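Local coordinates for protein fucose-specific lectin (Aleuria aurantia, PDB 6GKE) that binds L-fucose on glycans, with strongest preference for the alpha-1,6-linked core fucose of glycoproteins, through five sites on a six-bladed beta-propeller, at residues Ala170-Tyr181 against Ala216-Val227; Pro127-Gln135 against His145-Trp153. The protein carries 1 engineered substitution. All blocks are in the same frame, centred on the assembly; numbering follows the deposited sequence.

Overall arrangement
The chain folds into a six-bladed beta-propeller, each blade a four-stranded antiparallel sheet. Contact 2 comes first along the chain and closes before contact 1 opens. It pairs strands 129-134 and 142-149 inside one blade. Contact 1 joins the next two blades, packing 168-174 and 177-183 against 213-219 and 224-230. The centres of the two contacts lie about 16 Å apart, and the contacts touch. I180 CD1 packs on Y133 CZ at 3.4 Å, and L178 CD1 reaches Y133 OH at 3.6 Å. L178 also belongs to the fucose pocket that R131 and E146 line. Each of the five fucose sites lies between two adjacent blades; the sixth junction lacks the conserved residues.

Contact 1: Ala170-Tyr181 against Ala216-Val227; sequences ATAIGPGRLRIY and AISWGSTPQIRV. Engineered in segment 216-227: Q224 (natural residue Asn). With FUC (alpha-L-fucopyranose), chain F; FUC (alpha-L-fucopyranose), chain G.
Two adjacent propeller blades meet here, each through its first two strands, and a fucose site lies at their junction. Y181 packs against three residues of the next blade. V227 CG2 stands over its ring face, 3.6 Å from the centroid and 8° off the normal, a CH-pi contact. A216 CB touches Y181 CD2 at 3.7 Å. The phenol oxygen lies beside I225 CG2 and hydrogen-bonds to E191, a fucose-binding residue. T171 OG1 and S218 OG share a hydrogen bond of 2.8 Å. T171 chi1 of -174° sets OG1 anti to the backbone N and lets it reach the serine. Water 1 links S218 OG to A172 O.

Nearer the sugar, I173 CB packs on P223 CG at 3.7 Å. I173 CD1 lies over the centre of the R179 guanidinium, which gives NE to fucose O4 at 2.9 Å and NH2 to O5 at 2.8 Å. A salt bridge to D195 and a bond from NH1 to L178 O also grip this guanidinium. The blades are therefore joined by apolar packing, a hydroxyl pair and water rather than by a shared sheet, and the same junction borders the sugar.

Contact 2: Pro127-Gln135 against His145-Trp153; sequences PPNIRVYYQ and HEYVWSGKW. With FUC (alpha-L-fucopyranose), chain E; FUC (alpha-L-fucopyranose), chain B; NDG (2-acetamido-2-deoxy-alpha-D-glucopyranose), chain C.
R131 and E146 hold one fucose between them. R131 NE donates to fucose O4 at 2.8 Å, and NH2 donates to O5. E146 OE2 accepts from the same O4 at 2.7 Å, while OE1 accepts from O3. The guanidinium and carboxylate planes are 82° apart, and the two groups are too far apart for a salt bridge; fucose O4 bonds to both. W199 of the next blade also binds this fucose.

A second shell fixes both groups. S150 OG lies near the guanidinium plane and takes bonds from R131 NH1 and NH2, end-on. S150 OG in turn donates a hydrogen bond to N129 OD1 at 2.8 Å, in the carbonyl plane and on a lone pair. V148 CG1 sits 3.5 Å above the centre of the guanidinium. Y133 runs side by side with E146, and its OH gives OE2 a weak bond. E146 chi1 of 178° puts CG anti to the backbone N, and the extended chain beyond it carries the carboxylate to the sugar.

Beneath lies a beta hairpin, the middle two strands of a propeller blade. I130-W149, V132-Y147 and Y134-H145 are its antiparallel hydrogen-bonded pairs. I130 O accepts from W149 N and R131 NH1 on opposite faces of its plane.

The face bearing I130, V132 and W149 serves another sugar site, shared with the preceding blade. W153 NE1 donates to O3 of the fucose of the bound disaccharide at 2.8 Å. I130 CG2 and V132 CG2 pack against W153 CH2. In one of its two conformers, W149 lays one ring face on that fucose, with C5 3.5 Å above the ring plane, and W149 CH2 lies 3.2 Å from GlcNAc O5. At the far end, H145 CB stands over the Y134 ring, 3.7 Å from its centroid. Water 6 ties Y134 OH to E146 O.

Contact 1: Ala170-Tyr181 against Ala216-Val227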
loop_
_atom_site.group_PDB
_atom_site.type_symbol
_atom_site.label_atom_id
_atom_site.label_comp_id
_atom_site.label_asym_id
_atom_site.label_seq_id
_atom_site.Cartn_x
_atom_site.Cartn_y
_atom_site.Cartn_z
ATOM N N ALA A 170 -18.037 -17.623 5.380
ATOM C CA ALA A 170 -18.573 -18.656 6.268
ATOM C C ALA A 170 -19.679 -18.055 7.132
ATOM O O ALA A 170 -19.458 -17.064 7.814
ATOM C CB ALA A 170 -17.481 -19.238 7.131
ATOM N N THR A 171 -20.854 -18.687 7.139
ATOM C CA THR A 171 -21.947 -18.175 7.953
ATOM C C THR A 171 -22.762 -19.339 8.521
ATOM O O THR A 171 -22.983 -20.347 7.847
ATOM C CB THR A 171 -22.779 -17.164 7.151
ATOM O OG1 THR A 171 -23.752 -16.560 8.004
ATOM C CG2 THR A 171 -23.477 -17.762 5.951
ATOM N N ALA A 172 -23.207 -19.174 9.772
ATOM C CA ALA A 172 -24.143 -20.090 10.405
ATOM C C ALA A 172 -25.553 -19.566 10.141
ATOM O O ALA A 172 -25.977 -18.582 10.742
ATOM C CB ALA A 172 -23.866 -20.209 11.885
ATOM N N ILE A 173 -26.261 -20.213 9.214
ATOM C CA ILE A 173 -27.571 -19.731 8.758
ATOM C C ILE A 173 -28.682 -20.129 9.734
ATOM O O ILE A 173 -29.808 -19.663 9.606
ATOM C CB ILE A 173 -27.872 -20.217 7.328
ATOM C CG1 ILE A 173 -28.099 -21.730 7.245
ATOM C CG2 ILE A 173 -26.787 -19.750 6.368
ATOM C CD1 ILE A 173 -28.709 -22.177 5.930
ATOM N N GLY A 174 -28.361 -21.010 10.678
ATOM C CA GLY A 174 -29.259 -21.428 11.728
ATOM C C GLY A 174 -28.460 -22.254 12.720
ATOM O O GLY A 174 -27.268 -22.467 12.508
ATOM N N PRO A 175 -29.076 -22.737 13.815
ATOM C CA PRO A 175 -28.339 -23.518 14.803
ATOM C C PRO A 175 -27.714 -24.765 14.167
ATOM O O PRO A 175 -28.419 -25.626 13.663
ATOM C CB PRO A 175 -29.408 -23.883 15.841
ATOM C CG PRO A 175 -30.464 -22.812 15.683
ATOM C CD PRO A 175 -30.474 -22.504 14.201
ATOM N N GLY A 176 -26.384 -24.812 14.145
ATOM C CA GLY A 176 -25.654 -25.946 13.594
ATOM C C GLY A 176 -25.870 -26.131 12.098
ATOM O O GLY A 176 -25.643 -27.218 11.586
ATOM N N ARG A 177 -26.268 -25.068 11.393
ATOM C CA ARG A 177 -26.504 -25.112 9.948
ATOM C C ARG A 177 -25.538 -24.124 9.300
ATOM O O ARG A 177 -25.624 -22.916 9.550
ATOM C CB ARG A 177 -27.938 -24.729 9.574
ATOM C CG ARG A 177 -28.996 -25.757 9.945
ATOM C CD ARG A 177 -30.386 -25.293 9.548
ATOM N NE ARG A 177 -30.573 -25.214 8.106
ATOM C CZ ARG A 177 -31.487 -24.462 7.502
ATOM N NH1 ARG A 177 -32.201 -23.596 8.200
ATOM N NH2 ARG A 177 -31.675 -24.566 6.200
ATOM N N LEU A 178 -24.614 -24.657 8.494
ATOM C CA LEU A 178 -23.454 -23.892 8.031
ATOM C C LEU A 178 -23.460 -23.778 6.511
ATOM O O LEU A 178 -23.795 -24.739 5.821
ATOM C CB LEU A 178 -22.163 -24.598 8.451
ATOM C CG LEU A 178 -22.115 -25.118 9.883
ATOM C CD1 LEU A 178 -20.746 -25.713 10.161
ATOM C CD2 LEU A 178 -22.456 -24.035 10.898
ATOM N N ARG A 179 -23.026 -22.618 6.007
ATOM C CA ARG A 179 -22.827 -22.426 4.582
ATOM C C ARG A 179 -21.467 -21.761 4.368
ATOM O O ARG A 179 -21.168 -20.725 4.971
ATOM C CB ARG A 179 -23.941 -21.579 3.962
ATOM C CG ARG A 179 -25.327 -22.209 4.032
ATOM C CD ARG A 179 -25.458 -23.483 3.208
ATOM N NE ARG A 179 -26.807 -24.037 3.225
ATOM C CZ ARG A 179 -27.276 -24.898 4.129
ATOM N NH1 ARG A 179 -26.527 -25.299 5.147
ATOM N NH2 ARG A 179 -28.510 -25.362 4.005
ATOM N N ILE A 180 -20.659 -22.388 3.510
ATOM C CA ILE A 180 -19.294 -21.961 3.213
ATOM C C ILE A 180 -19.215 -21.654 1.720
ATOM O O ILE A 180 -19.653 -22.463 0.903
ATOM C CB ILE A 180 -18.269 -23.046 3.596
ATOM C CG1 ILE A 180 -18.509 -23.618 4.999
ATOM C CG2 ILE A 180 -16.853 -22.519 3.401
ATOM C CD1 ILE A 180 -18.470 -22.610 6.128
ATOM N N TYR A 181 -18.657 -20.487 1.390
ATOM C CA TYR A 181 -18.554 -19.992 0.021
ATOM C C TYR A 181 -17.079 -19.825 -0.320
ATOM O O TYR A 181 -16.301 -19.323 0.477
ATOM C CB TYR A 181 -19.321 -18.674 -0.137
ATOM C CG TYR A 181 -20.772 -18.851 0.203
ATOM C CD1 TYR A 181 -21.674 -19.315 -0.738
ATOM C CD2 TYR A 181 -21.221 -18.674 1.500
ATOM C CE1 TYR A 181 -22.992 -19.575 -0.407
ATOM C CE2 TYR A 181 -22.537 -18.926 1.849
ATOM C CZ TYR A 181 -23.425 -19.389 0.895
ATOM O OH TYR A 181 -24.716 -19.670 1.255
ATOM N N ALA A 216 -19.643 -13.566 3.665
ATOM C CA ALA A 216 -21.026 -14.034 3.690
ATOM C C ALA A 216 -21.631 -13.755 5.061
ATOM O O ALA A 216 -20.954 -13.890 6.080
ATOM C CB ALA A 216 -21.113 -15.508 3.371
ATOM N N ILE A 217 -22.921 -13.407 5.048
ATOM C CA ILE A 217 -23.710 -13.172 6.255
ATOM C C ILE A 217 -25.065 -13.860 6.083
ATOM O O ILE A 217 -25.477 -14.214 4.975
ATOM C CB ILE A 217 -23.899 -11.666 6.524
ATOM C CG1 ILE A 217 -24.644 -10.998 5.362
ATOM C CG2 ILE A 217 -22.559 -11.007 6.810
ATOM C CD1 ILE A 217 -25.137 -9.601 5.623
ATOM N N SER A 218 -25.790 -13.995 7.190
ATOM C CA SER A 218 -27.120 -14.571 7.151
ATOM C C SER A 218 -27.889 -14.140 8.397
ATOM O O SER A 218 -27.289 -13.773 9.406
ATOM C CB SER A 218 -27.068 -16.078 7.043
ATOM O OG SER A 218 -26.495 -16.663 8.204
ATOM N N TRP A 219 -29.216 -14.211 8.311
ATOM C CA TRP A 219 -30.067 -13.924 9.446
ATOM C C TRP A 219 -31.455 -14.498 9.183
ATOM O O TRP A 219 -31.791 -14.872 8.063
ATOM C CB TRP A 219 -30.150 -12.418 9.733
ATOM C CG TRP A 219 -30.942 -11.638 8.726
ATOM C CD1 TRP A 219 -32.236 -11.209 8.819
ATOM C CD2 TRP A 219 -30.456 -11.167 7.457
ATOM N NE1 TRP A 219 -32.582 -10.516 7.688
ATOM C CE2 TRP A 219 -31.511 -10.472 6.833
ATOM C CE3 TRP A 219 -29.222 -11.251 6.797
ATOM C CZ2 TRP A 219 -31.364 -9.891 5.571
ATOM C CZ3 TRP A 219 -29.078 -10.673 5.555
ATOM C CH2 TRP A 219 -30.138 -9.994 4.956
ATOM N N GLY A 220 -32.260 -14.542 10.237
ATOM C CA GLY A 220 -33.677 -14.774 10.094
ATOM C C GLY A 220 -34.055 -16.243 10.021
ATOM O O GLY A 220 -33.307 -17.132 10.425
ATOM N N SER A 221 -35.273 -16.475 9.522
ATOM C CA SER A 221 -35.947 -17.764 9.596
ATOM C C SER A 221 -35.998 -18.477 8.243
ATOM O O SER A 221 -36.119 -19.690 8.201
ATOM C CB SER A 221 -37.336 -17.591 10.160
ATOM O OG SER A 221 -38.148 -16.756 9.336
ATOM N N THR A 222 -35.946 -17.728 7.142
ATOM C CA THR A 222 -36.024 -18.336 5.816
ATOM C C THR A 222 -34.913 -19.370 5.601
ATOM O O THR A 222 -35.211 -20.465 5.128
ATOM C CB THR A 222 -36.082 -17.267 4.721
ATOM O OG1 THR A 222 -37.330 -16.589 4.866
ATOM C CG2 THR A 222 -35.993 -17.840 3.324
ATOM N N PRO A 223 -33.642 -19.068 5.902
ATOM C CA PRO A 223 -33.079 -17.794 6.313
ATOM C C PRO A 223 -32.692 -16.927 5.108
ATOM O O PRO A 223 -32.644 -17.410 3.974
ATOM C CB PRO A 223 -31.827 -18.220 7.092
ATOM C CG PRO A 223 -31.342 -19.416 6.320
ATOM C CD PRO A 223 -32.595 -20.088 5.799
ATOM N N GLN A 224 -32.416 -15.651 5.384
ATOM C CA GLN A 224 -31.797 -14.761 4.424
ATOM C C GLN A 224 -30.285 -15.006 4.434
ATOM O O GLN A 224 -29.675 -15.092 5.498
ATOM C CB GLN A 224 -32.082 -13.303 4.776
ATOM C CG GLN A 224 -33.558 -12.938 4.756
ATOM C CD GLN A 224 -34.167 -12.976 3.374
ATOM O OE1 GLN A 224 -33.559 -12.551 2.393
ATOM N NE2 GLN A 224 -35.395 -13.463 3.291
ATOM N N ILE A 225 -29.698 -15.106 3.240
ATOM C CA ILE A 225 -28.246 -15.211 3.093
ATOM C C ILE A 225 -27.813 -14.124 2.113
ATOM O O ILE A 225 -28.500 -13.886 1.122
ATOM C CB ILE A 225 -27.783 -16.598 2.594
ATOM C CG1 ILE A 225 -28.466 -17.738 3.353
ATOM C CG2 ILE A 225 -26.266 -16.701 2.664
ATOM C CD1 ILE A 225 -28.240 -19.104 2.746
ATOM N N ARG A 226 -26.676 -13.484 2.389
ATOM C CA ARG A 226 -26.060 -12.586 1.426
ATOM C C ARG A 226 -24.593 -12.986 1.276
ATOM O O ARG A 226 -23.890 -13.151 2.273
ATOM C CB ARG A 226 -26.156 -11.119 1.859
ATOM C CG ARG A 226 -27.572 -10.621 2.118
ATOM C CD ARG A 226 -28.441 -10.574 0.871
ATOM N NE ARG A 226 -29.765 -10.021 1.139
ATOM C CZ ARG A 226 -30.839 -10.733 1.477
ATOM N NH1 ARG A 226 -30.789 -12.054 1.536
ATOM N NH2 ARG A 226 -31.970 -10.110 1.757
ATOM N N VAL A 227 -24.162 -13.148 0.023
ATOM C CA VAL A 227 -22.786 -13.473 -0.305
ATOM C C VAL A 227 -22.223 -12.281 -1.081
ATOM O O VAL A 227 -22.829 -11.835 -2.057
ATOM C CB VAL A 227 -22.691 -14.774 -1.124
ATOM C CG1 VAL A 227 -21.256 -15.136 -1.446
ATOM C CG2 VAL A 227 -23.383 -15.926 -0.414
HETATM C C1 FUC F . -29.493 -25.488 0.422
HETATM C C2 FUC F . -28.524 -24.895 -0.588
HETATM C C3 FUC F . -28.965 -23.484 -0.978
HETATM C C4 FUC F . -29.107 -22.628 0.281
HETATM C C5 FUC F . -30.134 -23.285 1.195
HETATM C C6 FUC F . -30.339 -22.517 2.494
HETATM O O1 FUC F . -30.718 -25.723 -0.258
HETATM O O2 FUC F . -28.443 -25.755 -1.735
HETATM O O3 FUC F . -28.070 -22.922 -1.938
HETATM O O4 FUC F . -27.874 -22.549 0.999
HETATM O O5 FUC F . -29.685 -24.606 1.533
HETATM C C1 FUC G . -32.301 -7.111 -0.270
HETATM C C2 FUC G . -31.103 -6.950 -1.194
HETATM C C3 FUC G . -30.185 -5.838 -0.683
HETATM C C4 FUC G . -29.810 -6.089 0.783
HETATM C C5 FUC G . -31.089 -6.231 1.592
HETATM C C6 FUC G . -30.862 -6.505 3.073
HETATM O O1 FUC G . -33.125 -5.946 -0.367
HETATM O O2 FUC G . -31.568 -6.645 -2.513
HETATM O O3 FUC G . -29.044 -5.735 -1.533
HETATM O O4 FUC G . -29.058 -7.301 0.951
HETATM O O5 FUC G . -31.873 -7.307 1.079
HETATM O O HOH W 1 -27.092 -16.273 10.971
HETATM O O HOH W 2 -30.540 -17.259 10.734
HETATM O O HOH W 3 -32.549 -19.754 10.300
HETATM O O HOH W 4 -34.284 -23.121 5.218
HETATM O O HOH W 5 -34.352 -21.712 8.426
#

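Contact 2: Pro127-Gln135 against His145-Trp153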
loop_
_atom_site.group_PDB
_atom_site.type_symbol
_atom_site.label_atom_id
_atom_site.label_comp_id
_atom_site.label_asym_id
_atom_site.label_seq_id
_atom_site.Cartn_x
_atom_site.Cartn_y
_atom_site.Cartn_z
ATOM N N PRO A 127 -23.209 -22.739 25.535
ATOM C CA PRO A 127 -21.832 -22.551 25.090
ATOM C C PRO A 127 -21.733 -22.202 23.613
ATOM O O PRO A 127 -22.618 -22.518 22.818
ATOM C CB PRO A 127 -21.201 -23.921 25.363
ATOM C CG PRO A 127 -22.346 -24.875 25.135
ATOM C CD PRO A 127 -23.555 -24.161 25.708
ATOM N N PRO A 128 -20.622 -21.556 23.209
ATOM C CA PRO A 128 -20.395 -21.230 21.808
ATOM C C PRO A 128 -19.928 -22.451 21.010
ATOM O O PRO A 128 -19.345 -23.390 21.550
ATOM C CB PRO A 128 -19.284 -20.178 21.877
ATOM C CG PRO A 128 -18.482 -20.607 23.085
ATOM C CD PRO A 128 -19.518 -21.105 24.072
ATOM N N ASN A 129 -20.175 -22.387 19.704
ATOM C CA ASN A 129 -19.683 -23.349 18.741
ATOM C C ASN A 129 -18.996 -22.557 17.636
ATOM O O ASN A 129 -19.665 -21.786 16.958
ATOM C CB ASN A 129 -20.807 -24.193 18.145
ATOM C CG ASN A 129 -21.574 -24.948 19.204
ATOM O OD1 ASN A 129 -21.192 -26.055 19.577
ATOM N ND2 ASN A 129 -22.641 -24.345 19.700
ATOM N N ILE A 130 -17.676 -22.721 17.502
ATOM C CA ILE A 130 -16.884 -21.946 16.549
ATOM C C ILE A 130 -16.361 -22.894 15.472
ATOM O O ILE A 130 -15.976 -24.018 15.772
ATOM C CB ILE A 130 -15.720 -21.205 17.241
ATOM C CG1 ILE A 130 -16.200 -20.347 18.411
ATOM C CG2 ILE A 130 -14.933 -20.373 16.237
ATOM C CD1 ILE A 130 -15.088 -19.877 19.315
ATOM N N ARG A 131 -16.322 -22.406 14.236
ATOM C CA ARG A 131 -15.670 -23.128 13.147
ATOM C C ARG A 131 -14.770 -22.138 12.411
ATOM O O ARG A 131 -15.202 -21.023 12.113
ATOM C CB ARG A 131 -16.696 -23.740 12.189
ATOM C CG ARG A 131 -17.727 -24.652 12.848
ATOM C CD ARG A 131 -17.119 -25.946 13.358
ATOM N NE ARG A 131 -18.093 -26.879 13.920
ATOM C CZ ARG A 131 -18.435 -26.971 15.204
ATOM N NH1 ARG A 131 -18.014 -26.077 16.089
ATOM N NH2 ARG A 131 -19.207 -27.970 15.608
ATOM N N VAL A 132 -13.536 -22.565 12.130
ATOM C CA VAL A 132 -12.541 -21.756 11.451
ATOM C C VAL A 132 -12.120 -22.495 10.178
ATOM O O VAL A 132 -11.842 -23.689 10.233
ATOM C CB VAL A 132 -11.332 -21.471 12.357
ATOM C CG1 VAL A 132 -10.291 -20.626 11.641
ATOM C CG2 VAL A 132 -11.750 -20.812 13.659
ATOM N N TYR A 133 -12.075 -21.763 9.060
ATOM C CA TYR A 133 -11.782 -22.324 7.744
ATOM C C TYR A 133 -10.492 -21.708 7.211
ATOM O O TYR A 133 -10.277 -20.497 7.309
ATOM C CB TYR A 133 -12.965 -22.090 6.797
ATOM C CG TYR A 133 -14.215 -22.736 7.331
ATOM C CD1 TYR A 133 -14.501 -24.066 7.066
ATOM C CD2 TYR A 133 -15.046 -22.054 8.205
ATOM C CE1 TYR A 133 -15.595 -24.697 7.635
ATOM C CE2 TYR A 133 -16.140 -22.673 8.785
ATOM C CZ TYR A 133 -16.413 -23.999 8.510
ATOM O OH TYR A 133 -17.489 -24.594 9.111
ATOM N N TYR A 134 -9.644 -22.571 6.649
ATOM C CA TYR A 134 -8.302 -22.207 6.233
ATOM C C TYR A 134 -7.852 -23.187 5.150
ATOM O O TYR A 134 -8.487 -24.208 4.914
ATOM C CB TYR A 134 -7.332 -22.249 7.423
ATOM C CG TYR A 134 -7.131 -23.633 7.994
ATOM C CD1 TYR A 134 -8.057 -24.207 8.851
ATOM C CD2 TYR A 134 -6.029 -24.395 7.647
ATOM C CE1 TYR A 134 -7.897 -25.495 9.343
ATOM C CE2 TYR A 134 -5.852 -25.681 8.135
ATOM C CZ TYR A 134 -6.786 -26.235 8.988
ATOM O OH TYR A 134 -6.630 -27.504 9.468
ATOM N N GLN A 135 -6.717 -22.883 4.520
ATOM C CA GLN A 135 -6.095 -23.799 3.579
ATOM C C GLN A 135 -4.687 -24.141 4.059
ATOM O O GLN A 135 -4.011 -23.328 4.688
ATOM C CB GLN A 135 -6.060 -23.203 2.177
ATOM C CG GLN A 135 -7.462 -22.919 1.667
ATOM C CD GLN A 135 -7.505 -22.714 0.177
ATOM O OE1 GLN A 135 -7.120 -21.664 -0.341
ATOM N NE2 GLN A 135 -7.948 -23.737 -0.534
ATOM N N HIS A 145 -9.985 -26.539 4.733
ATOM C CA HIS A 145 -9.974 -27.299 5.959
ATOM C C HIS A 145 -10.701 -26.521 7.052
ATOM O O HIS A 145 -10.754 -25.295 7.017
ATOM C CB HIS A 145 -8.537 -27.595 6.386
ATOM C CG HIS A 145 -7.825 -28.486 5.430
ATOM N ND1 HIS A 145 -7.719 -29.849 5.634
ATOM C CD2 HIS A 145 -7.218 -28.229 4.250
ATOM C CE1 HIS A 145 -7.050 -30.384 4.629
ATOM N NE2 HIS A 145 -6.734 -29.412 3.770
ATOM N N GLU A 146 -11.205 -27.262 8.038
ATOM C CA GLU A 146 -12.003 -26.716 9.122
ATOM C C GLU A 146 -11.385 -27.121 10.462
ATOM O O GLU A 146 -11.026 -28.289 10.648
ATOM C CB GLU A 146 -13.419 -27.279 8.998
ATOM C CG GLU A 146 -14.397 -26.852 10.077
ATOM C CD GLU A 146 -15.672 -27.673 10.051
ATOM O OE1 GLU A 146 -15.544 -28.917 10.078
ATOM O OE2 GLU A 146 -16.777 -27.080 10.004
ATOM N N TYR A 147 -11.311 -26.168 11.396
ATOM C CA TYR A 147 -11.007 -26.465 12.801
ATOM C C TYR A 147 -12.250 -26.113 13.626
ATOM O O TYR A 147 -12.971 -25.163 13.323
ATOM C CB TYR A 147 -9.699 -25.807 13.287
ATOM C CG TYR A 147 -8.751 -26.846 13.831
ATOM C CD1 TYR A 147 -8.048 -27.668 12.961
ATOM C CD2 TYR A 147 -8.656 -27.121 15.188
ATOM C CE1 TYR A 147 -7.274 -28.720 13.419
ATOM C CE2 TYR A 147 -7.886 -28.173 15.664
ATOM C CZ TYR A 147 -7.196 -28.979 14.776
ATOM O OH TYR A 147 -6.451 -30.039 15.215
ATOM N N VAL A 148 -12.484 -26.922 14.659
ATOM C CA VAL A 148 -13.763 -27.012 15.353
ATOM C C VAL A 148 -13.570 -26.723 16.841
ATOM O O VAL A 148 -12.764 -27.395 17.478
ATOM C CB VAL A 148 -14.321 -28.438 15.179
ATOM C CG1 VAL A 148 -15.542 -28.705 16.045
ATOM C CG2 VAL A 148 -14.605 -28.751 13.718
ATOM N N TRP A 149 -14.350 -25.787 17.395
ATOM C CA TRP A 149 -14.476 -25.621 18.845
ATOM C C TRP A 149 -15.926 -25.866 19.241
ATOM O O TRP A 149 -16.783 -25.027 18.967
ATOM C CB TRP A 149 -14.090 -24.227 19.351
ATOM C CG TRP A 149 -14.404 -24.060 20.811
ATOM C CD1 TRP A 149 -15.604 -23.784 21.410
ATOM C CD2 TRP A 149 -13.466 -24.231 21.883
ATOM N NE1 TRP A 149 -15.468 -23.762 22.774
ATOM C CE2 TRP A 149 -14.160 -24.024 23.092
ATOM C CE3 TRP A 149 -12.101 -24.521 21.925
ATOM C CZ2 TRP A 149 -13.526 -24.105 24.331
ATOM C CZ3 TRP A 149 -11.476 -24.602 23.148
ATOM C CH2 TRP A 149 -12.180 -24.391 24.332
ATOM N N SER A 150 -16.183 -26.992 19.897
ATOM C CA SER A 150 -17.447 -27.217 20.583
ATOM C C SER A 150 -17.120 -27.808 21.962
ATOM O O SER A 150 -17.690 -28.809 22.383
ATOM C CB SER A 150 -18.419 -28.057 19.758
ATOM O OG SER A 150 -18.938 -27.330 18.638
ATOM N N GLY A 151 -16.181 -27.141 22.646
ATOM C CA GLY A 151 -15.711 -27.458 23.996
ATOM C C GLY A 151 -14.193 -27.572 24.071
ATOM O O GLY A 151 -13.595 -27.329 25.110
ATOM N N LYS A 152 -13.579 -27.984 22.962
ATOM C CA LYS A 152 -12.138 -28.175 22.807
ATOM C C LYS A 152 -11.854 -28.042 21.311
ATOM O O LYS A 152 -12.736 -28.331 20.518
ATOM C CB LYS A 152 -11.693 -29.580 23.231
ATOM C CG LYS A 152 -11.905 -29.969 24.685
ATOM C CD LYS A 152 -10.987 -29.231 25.627
ATOM C CE LYS A 152 -11.279 -29.516 27.084
ATOM N NZ LYS A 152 -10.893 -30.894 27.468
ATOM N N TRP A 153 -10.644 -27.637 20.927
ATOM C CA TRP A 153 -10.293 -27.577 19.514
ATOM C C TRP A 153 -9.999 -28.979 18.970
ATOM O O TRP A 153 -9.209 -29.724 19.540
ATOM C CB TRP A 153 -9.086 -26.671 19.277
ATOM C CG TRP A 153 -9.389 -25.217 19.426
ATOM C CD1 TRP A 153 -8.968 -24.399 20.430
ATOM C CD2 TRP A 153 -10.170 -24.397 18.539
ATOM N NE1 TRP A 153 -9.441 -23.130 20.237
ATOM C CE2 TRP A 153 -10.173 -23.096 19.080
ATOM C CE3 TRP A 153 -10.839 -24.623 17.327
ATOM C CZ2 TRP A 153 -10.839 -22.037 18.469
ATOM C CZ3 TRP A 153 -11.488 -23.572 16.718
ATOM C CH2 TRP A 153 -11.487 -22.296 17.284
HETATM C C1 FUC E . -18.693 -31.079 13.552
HETATM C C2 FUC E . -17.680 -30.990 12.417
HETATM C C3 FUC E . -18.427 -30.755 11.097
HETATM C C4 FUC E . -19.326 -29.520 11.208
HETATM C C5 FUC E . -20.311 -29.778 12.341
HETATM C C6 FUC E . -21.301 -28.646 12.522
HETATM O O1 FUC E . -19.405 -32.304 13.393
HETATM O O2 FUC E . -16.879 -32.188 12.383
HETATM O O3 FUC E . -17.509 -30.649 10.009
HETATM O O4 FUC E . -18.585 -28.344 11.539
HETATM O O5 FUC E . -19.589 -29.956 13.560
HETATM C C1 FUC B . -11.320 -19.598 24.994
HETATM C C2 FUC B . -10.201 -19.736 23.968
HETATM C C3 FUC B . -10.473 -20.911 23.038
HETATM C C4 FUC B . -11.851 -20.734 22.405
HETATM C C5 FUC B . -12.894 -20.662 23.514
HETATM C C6 FUC B . -14.314 -20.502 23.000
HETATM O O2 FUC B . -8.950 -19.924 24.639
HETATM O O3 FUC B . -9.423 -21.028 22.071
HETATM O O4 FUC B . -11.942 -19.519 21.648
HETATM O O5 FUC B . -12.599 -19.538 24.362
HETATM C C1 NDG C . -11.737 -24.299 28.107
HETATM C C2 NDG C . -10.309 -24.224 28.636
HETATM C C3 NDG C . -10.118 -22.928 29.413
HETATM C C4 NDG C . -10.509 -21.731 28.551
HETATM C C5 NDG C . -11.902 -21.892 27.946
HETATM C C6 NDG C . -12.205 -20.789 26.940
HETATM C C7 NDG C . -9.117 -26.324 29.106
HETATM C C8 NDG C . -8.904 -27.429 30.101
HETATM O O5 NDG C . -12.005 -23.158 27.290
HETATM O O3 NDG C . -8.746 -22.811 29.804
HETATM O O4 NDG C . -10.466 -20.525 29.320
HETATM O O6 NDG C . -11.256 -20.736 25.852
HETATM O O7 NDG C . -8.521 -26.315 28.038
HETATM N N2 NDG C . -9.987 -25.373 29.471
HETATM O O1 NDG C . -12.666 -24.346 29.197
HETATM O O HOH W 6 -8.626 -29.356 9.805
#